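Local coordinates for conserved hypothetical protein (Streptococcus pneumoniae, PDB 2GK4) that is of unknown function but probably takes part in coenzyme A biosynthesis, with a Rossmann-like nucleotide-binding domain, at residues Cys47-Lys52 with His90-Ser95; Glu80-Tyr85 with Pro153-Ile158; Gln109-Ser112 with Glu116-Ser119. All coordinates share one frame; numbering follows the deposited sequence.

Contact 1: residues Cys47-Lys52 with His90-Ser95; sequences CLITTK and HSMAVS
Met92, modelled as selenomethionine, reaches from a loop to lay its terminal methyl against Ile49, Thr50 and Thr51, and a single atom, CE, makes every close contact. The chain runs nearly straight out from its backbone, with CG anti to N (chi1 -176°), and bends at the last torsion, where chi3 of -68° turns CE away from the line of the side chain and on to the strand. There Met92 CE lies 3.5 Å from Ile49 O, a van der Waals contact between a methyl and a carbonyl oxygen. The side chains of Ile49 and Met92 cross obliquely: in the conformer described, the gamma-branch methyl Ile49 CG2 touches Met92 CE at 3.8 Å, whereas the longer CG1 branch leads off toward Arg81 on helix 71-81. Thr51 meets the same methyl differently. It points at the loop and comes tip to tip, with Thr51 CG2 3.8 Å from Met92 CE.

Turning that methyl to Met92 leaves the Thr51 hydroxyl directed elsewhere, to Gly12 N, while Thr50 OG1 is paired with Ser10 OG. Both polar ends are thus tied to the loop that follows strand 5-9. Met92 N is held by Thr9 OG1, and its side chain also rests on Ile68. Strands 45-50 and 87-90 flank strand 5-9 in the parallel sheet, and the contact joins what follows their C-terminal ends, the edge at which Rossmann-like folds typically bind their nucleotides.

Contact 2: residues Glu80-Tyr85 with Pro153-Ile158; sequences ERVQDY and PTIHLI
With CG1 anti to its backbone N (chi1 -158°) and CD1 continuing the same extended line (chi2 177°), Ile155 reaches straight at the turn around 82-85, which follows on from helix 71-81. Val82 answers from that turn: its CG1 is likewise anti to N (chi1 159°), and the two side chains cross at about a right angle, Val82 CG1 touching Ile155 CD1 at 3.8 Å. Much of the remaining contact is between methyl or methylene and carbonyl oxygen. Ile155 CG1 stands 3.5 Å from Tyr85 O, and the CD1 methyl of Ile155 sits 3.7 Å from Val82 O, so the end of the isoleucine faces two backbone oxygens that lie on the same side of it.

Within that turn Asp84 N bonds to Arg81 O at 2.8 Å, and Tyr85 N makes a weak bond to Val82 O at 3.3 Å. Val82 O also accepts a hydrogen bond from the side-chain amide of Asn152, just before Pro153.

The setting is that of a Rossmann-like alpha-beta-alpha sandwich. Helix 71-81 is the connection of a beta-alpha-beta crossover from strand 63-67 to strand 87-90, and strand 156-163 runs parallel beside the latter, joined to it by backbone bonds of His156 and Ile158. Ile155, just before that strand, also packs on Leu88 and on Val148 of helix 145-151. Val82 touches Val148 and Trp151 of the same helix as well as Leu7 in the sheet.

Tyr85 lends its backbone to this meeting but sends its ring away from Ile155, toward strands 5-9 and 45-50, where it lies against Lys5, Leu7 and Cys47.

Contact 3: residues Gln109-Ser112 with Glu116-Ser119; sequences QASS and EFLS
Ser111 and Glu116 are drawn together by a short hydrogen bond: Ser111 OG donates to Glu116 OE2 at 2.6 Å, using the anti lone pair of that oxygen, the one turned away from OE1. Ser111 has its hydroxyl anti to the backbone N (chi1 168°), which carries it across the turn toward the carboxylate. The same OG accepts a bond from Asn113 N, as in an ST turn, so the hydroxyl is gripped from two directions and its rotation is fixed.

This bond and the packing beside it form the tight part. Ser111 CB approaches the Phe117 ring obliquely, 3.6 Å from Phe117 CE1, and the aliphatic part of Glu116 folds back over the ring, with Glu116 CG 3.9 Å above its plane and over its centre. That placement follows from chi1 of Glu116, 78°, which sets CG between the backbone N and carbonyl carbon; beyond CG the chain is extended and delivers the carboxylate to the serine.

The outer side is looser and wet. A water links Ser112 to the carboxylate, Ser112 N itself being 4.3 Å from Glu116 OE2: it accepts from Ser112 N at 2.8 Å and donates to Glu116 OE2 at 2.7 Å. OE2 therefore receives two bonds, while OE1 pairs with Lys120 in a salt bridge, an environment likely to favour the charged carboxylate. Ser112 is exposed, its side chain directed away from the 116-119 segment.

Gln109 and Leu118 pack on Leu114 and Val133 of the second subunit. On the inner side Phe117 is buried, stacked on Phe137 of strand 133-140 and meeting Tyr101 of strand 97-104, so the contact sits where the chain leaving helix 105-110 meets this antiparallel pair of strands.

In the fold
Contacts 1 and 2 are neighbours on one mixed sheet, their centres 15 Å apart, and they touch: His90 is probably hydrogen-bonded to Ile158 between adjacent strands, and Tyr85 and Arg81 pack on Cys47. Their segments alternate along the chain, as expected where successive parallel strands and helices of a Rossmann-like core interleave. Contact 3 is made from residues that come between 90-95 and 153-158 in sequence, yet its centre lies 34 Å from that of contact 1 and 41 Å from that of contact 2. It belongs to the outlying region around strands 97-104 and 133-140, which meets the second subunit, so the core and this projecting arm are held by separate contacts.

Contact 1: residues Cys47-Lys52 with His90-Ser95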
# COMPACT_ATOMS: atom_id res chain seq x y z
N CYS A 47 -22.03 6.86 9.40
CA CYS A 47 -20.99 7.53 8.65
C CYS A 47 -19.75 6.64 8.75
O CYS A 47 -19.29 6.32 9.87
CB CYS A 47 -20.72 8.91 9.23
SG CYS A 47 -19.20 9.66 8.53
N LEU A 48 -19.28 6.17 7.60
CA LEU A 48 -18.13 5.26 7.58
C LEU A 48 -16.88 5.99 7.13
O LEU A 48 -16.83 6.51 6.01
CB LEU A 48 -18.38 4.10 6.60
CG LEU A 48 -17.21 3.12 6.41
CD1 LEU A 48 -16.87 2.37 7.71
CD2 LEU A 48 -17.48 2.12 5.26
N ILE A 49 -15.88 6.05 8.01
CA ILE A 49 -14.56 6.53 7.66
C ILE A 49 -13.75 5.31 7.27
O ILE A 49 -13.62 4.35 8.05
CB ILE A 49 -13.90 7.25 8.86
CG1 ILE A 49 -14.82 8.38 9.36
CG2 ILE A 49 -12.48 7.75 8.50
CD1 ILE A 49 -15.24 9.38 8.28
N THR A 50 -13.24 5.33 6.05
CA THR A 50 -12.56 4.16 5.53
C THR A 50 -11.41 4.55 4.57
O THR A 50 -11.02 5.72 4.50
CB THR A 50 -13.64 3.18 4.95
OG1 THR A 50 -13.06 1.91 4.63
CG2 THR A 50 -14.34 3.83 3.71
N THR A 51 -10.85 3.57 3.88
CA THR A 51 -9.58 3.75 3.19
C THR A 51 -9.69 3.11 1.81
O THR A 51 -10.68 2.41 1.51
CB THR A 51 -8.37 3.22 4.03
OG1 THR A 51 -8.47 1.79 4.23
CG2 THR A 51 -8.34 3.88 5.38
N LYS A 52 -8.72 3.43 0.95
CA LYS A 52 -8.76 3.02 -0.44
C LYS A 52 -8.89 1.51 -0.66
O LYS A 52 -9.71 1.08 -1.46
CB LYS A 52 -7.54 3.59 -1.19
CG LYS A 52 -7.76 3.66 -2.69
CD LYS A 52 -8.90 4.63 -3.05
CE LYS A 52 -8.74 5.16 -4.48
NZ LYS A 52 -9.40 6.49 -4.68
N HIS A 90 -14.68 1.89 16.36
CA HIS A 90 -13.38 2.12 15.77
C HIS A 90 -12.70 0.80 15.39
O HIS A 90 -12.07 0.15 16.25
CB HIS A 90 -12.48 2.94 16.71
CG HIS A 90 -11.16 3.27 16.10
ND1 HIS A 90 -9.95 3.06 16.74
CD2 HIS A 90 -10.86 3.74 14.86
CE1 HIS A 90 -8.97 3.44 15.94
NE2 HIS A 90 -9.49 3.84 14.79
N SER A 91 -12.83 0.40 14.13
CA SER A 91 -12.20 -0.83 13.71
C SER A 91 -11.03 -0.68 12.74
O SER A 91 -10.38 -1.69 12.38
CB SER A 91 -13.25 -1.82 13.17
OG SER A 91 -13.51 -1.60 11.80
N MSE A 92 -10.77 0.54 12.29
CA MSE A 92 -9.65 0.78 11.38
C MSE A 92 -8.32 0.40 12.07
O MSE A 92 -8.16 0.63 13.27
CB MSE A 92 -9.61 2.27 10.96
CG MSE A 92 -8.51 2.58 9.93
SE MSE A 92 -8.47 4.50 9.58
CE MSE A 92 -10.22 4.65 8.65
N ALA A 93 -7.39 -0.18 11.31
CA ALA A 93 -6.03 -0.41 11.80
C ALA A 93 -5.26 0.91 11.60
O ALA A 93 -5.02 1.35 10.45
CB ALA A 93 -5.37 -1.52 10.99
N VAL A 94 -4.84 1.51 12.70
CA VAL A 94 -4.23 2.85 12.64
C VAL A 94 -2.74 2.71 12.81
O VAL A 94 -2.28 2.09 13.78
CB VAL A 94 -4.84 3.76 13.75
CG1 VAL A 94 -4.17 5.16 13.78
CG2 VAL A 94 -6.33 3.90 13.51
N SER A 95 -1.98 3.28 11.88
CA SER A 95 -0.51 3.25 11.95
C SER A 95 -0.00 3.74 13.30
O SER A 95 -0.47 4.77 13.81
CB SER A 95 0.09 4.09 10.82
OG SER A 95 -0.31 3.55 9.59

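Contact 2: residues Glu80-Tyr85 with Pro153-Ile158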
# COMPACT_ATOMS: atom_id res chain seq x y z
N GLU A 80 -13.37 16.53 13.78
CA GLU A 80 -14.50 17.17 13.12
C GLU A 80 -15.84 16.48 13.37
O GLU A 80 -16.86 17.16 13.52
CB GLU A 80 -14.24 17.30 11.60
CG GLU A 80 -13.67 18.66 11.19
CD GLU A 80 -12.94 18.68 9.83
OE1 GLU A 80 -13.17 17.81 8.96
OE2 GLU A 80 -12.12 19.60 9.62
N ARG A 81 -15.86 15.14 13.41
CA ARG A 81 -17.14 14.39 13.45
C ARG A 81 -17.62 13.86 14.78
O ARG A 81 -18.83 13.67 14.96
CB ARG A 81 -17.14 13.24 12.45
CG ARG A 81 -16.98 13.72 11.02
CD ARG A 81 -17.08 12.57 10.06
NE ARG A 81 -16.45 12.94 8.79
CZ ARG A 81 -17.11 13.34 7.72
NH1 ARG A 81 -16.45 13.67 6.62
NH2 ARG A 81 -18.44 13.43 7.74
N VAL A 82 -16.70 13.59 15.70
CA VAL A 82 -17.09 12.83 16.88
C VAL A 82 -18.21 13.51 17.67
O VAL A 82 -19.08 12.83 18.23
CB VAL A 82 -15.88 12.45 17.73
CG1 VAL A 82 -16.26 12.13 19.14
CG2 VAL A 82 -15.17 11.26 17.08
N GLN A 83 -18.19 14.84 17.71
CA GLN A 83 -19.21 15.62 18.43
C GLN A 83 -20.62 15.37 17.88
O GLN A 83 -21.62 15.64 18.56
CB GLN A 83 -18.88 17.11 18.34
CG GLN A 83 -18.92 17.65 16.89
CD GLN A 83 -18.34 19.04 16.72
OE1 GLN A 83 -18.47 19.90 17.60
NE2 GLN A 83 -17.72 19.29 15.56
N ASP A 84 -20.71 14.88 16.64
CA ASP A 84 -21.98 14.77 15.93
C ASP A 84 -22.61 13.38 15.97
O ASP A 84 -23.75 13.21 15.49
CB ASP A 84 -21.78 15.17 14.47
CG ASP A 84 -21.56 16.66 14.28
OD1 ASP A 84 -22.07 17.47 15.10
OD2 ASP A 84 -20.87 17.01 13.31
N TYR A 85 -21.89 12.41 16.52
CA TYR A 85 -22.34 10.99 16.55
C TYR A 85 -22.50 10.53 17.98
O TYR A 85 -21.86 11.06 18.88
CB TYR A 85 -21.38 10.08 15.72
CG TYR A 85 -21.52 10.44 14.24
CD1 TYR A 85 -20.85 11.53 13.71
CD2 TYR A 85 -22.40 9.73 13.43
CE1 TYR A 85 -21.03 11.91 12.38
CE2 TYR A 85 -22.60 10.11 12.08
CZ TYR A 85 -21.91 11.19 11.57
OH TYR A 85 -22.10 11.59 10.25
N PRO A 153 -17.63 13.74 25.37
CA PRO A 153 -17.69 12.95 26.61
C PRO A 153 -18.80 11.94 26.70
O PRO A 153 -18.66 10.96 27.42
CB PRO A 153 -17.87 14.02 27.70
CG PRO A 153 -17.16 15.21 27.14
CD PRO A 153 -17.62 15.18 25.67
N THR A 154 -19.91 12.17 26.01
CA THR A 154 -21.04 11.25 26.12
C THR A 154 -21.12 10.21 25.00
O THR A 154 -22.03 9.38 24.99
CB THR A 154 -22.40 11.99 26.17
OG1 THR A 154 -22.53 12.81 25.01
CG2 THR A 154 -22.54 12.86 27.45
N ILE A 155 -20.21 10.24 24.05
CA ILE A 155 -20.23 9.24 22.98
C ILE A 155 -19.96 7.83 23.53
O ILE A 155 -19.21 7.66 24.50
CB ILE A 155 -19.25 9.61 21.82
CG1 ILE A 155 -19.67 8.90 20.52
CG2 ILE A 155 -17.78 9.34 22.23
CD1 ILE A 155 -18.80 9.26 19.32
N HIS A 156 -20.61 6.82 22.97
CA HIS A 156 -20.30 5.44 23.34
C HIS A 156 -19.15 4.96 22.47
O HIS A 156 -19.30 4.87 21.25
CB HIS A 156 -21.55 4.58 23.15
CG HIS A 156 -22.68 4.98 24.04
ND1 HIS A 156 -22.59 4.92 25.41
CD2 HIS A 156 -23.90 5.50 23.76
CE1 HIS A 156 -23.72 5.36 25.95
NE2 HIS A 156 -24.53 5.72 24.96
N LEU A 157 -17.99 4.71 23.09
CA LEU A 157 -16.77 4.38 22.35
C LEU A 157 -16.52 2.88 22.36
O LEU A 157 -16.31 2.27 23.41
CB LEU A 157 -15.56 5.08 22.94
CG LEU A 157 -14.17 4.73 22.43
CD1 LEU A 157 -14.09 4.86 20.89
CD2 LEU A 157 -13.17 5.68 23.15
N ILE A 158 -16.47 2.31 21.17
CA ILE A 158 -16.20 0.90 21.02
C ILE A 158 -14.94 0.75 20.20
O ILE A 158 -14.83 1.28 19.08
CB ILE A 158 -17.38 0.14 20.34
CG1 ILE A 158 -18.62 0.24 21.23
CG2 ILE A 158 -16.95 -1.31 20.08
CD1 ILE A 158 -19.95 0.19 20.50

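Contact 3: residues Gln109-Ser112 with Glu116-Ser119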
# COMPACT_ATOMS: atom_id res chain seq x y z
N GLN A 109 25.57 4.51 9.14
CA GLN A 109 26.80 3.99 9.72
C GLN A 109 27.78 5.08 10.17
O GLN A 109 28.51 4.91 11.15
CB GLN A 109 27.46 3.04 8.73
CG GLN A 109 26.85 1.65 8.80
CD GLN A 109 27.41 0.68 7.77
OE1 GLN A 109 27.61 1.04 6.61
NE2 GLN A 109 27.64 -0.56 8.19
N ALA A 110 27.79 6.20 9.45
CA ALA A 110 28.71 7.29 9.73
C ALA A 110 28.23 8.18 10.87
O ALA A 110 28.98 9.02 11.37
CB ALA A 110 28.93 8.12 8.49
N SER A 111 26.98 8.01 11.29
CA SER A 111 26.40 8.88 12.32
C SER A 111 26.91 8.51 13.71
O SER A 111 27.12 7.34 14.03
CB SER A 111 24.87 8.78 12.28
OG SER A 111 24.28 9.39 13.41
N SER A 112 27.08 9.53 14.55
CA SER A 112 27.48 9.32 15.94
C SER A 112 26.29 9.48 16.90
O SER A 112 26.41 9.32 18.11
CB SER A 112 28.61 10.29 16.31
OG SER A 112 28.30 11.64 15.98
N GLU A 116 19.80 12.33 15.46
CA GLU A 116 20.00 13.45 14.51
C GLU A 116 19.03 13.33 13.32
O GLU A 116 18.58 14.34 12.80
CB GLU A 116 21.44 13.54 13.99
CG GLU A 116 21.82 12.53 12.87
CD GLU A 116 23.26 12.70 12.31
OE1 GLU A 116 23.54 13.73 11.65
OE2 GLU A 116 24.10 11.78 12.47
N PHE A 117 18.72 12.10 12.94
CA PHE A 117 17.94 11.83 11.73
C PHE A 117 16.48 12.22 11.87
O PHE A 117 15.78 12.41 10.86
CB PHE A 117 18.08 10.37 11.31
CG PHE A 117 19.47 10.00 10.85
CD1 PHE A 117 20.19 9.02 11.50
CD2 PHE A 117 20.04 10.62 9.75
CE1 PHE A 117 21.48 8.68 11.08
CE2 PHE A 117 21.32 10.28 9.32
CZ PHE A 117 22.04 9.31 9.99
N LEU A 118 16.01 12.37 13.11
CA LEU A 118 14.61 12.74 13.34
C LEU A 118 14.31 14.20 13.05
O LEU A 118 13.13 14.60 12.96
CB LEU A 118 14.18 12.44 14.78
CG LEU A 118 14.49 11.10 15.43
CD1 LEU A 118 13.85 11.05 16.82
CD2 LEU A 118 14.00 9.97 14.57
N SER A 119 15.36 15.01 12.94
CA SER A 119 15.19 16.43 12.71
C SER A 119 15.60 16.83 11.30
O SER A 119 15.72 18.02 10.98
CB SER A 119 15.97 17.23 13.75
OG SER A 119 17.35 17.06 13.52
O HOH W 1 26.53 12.13 13.63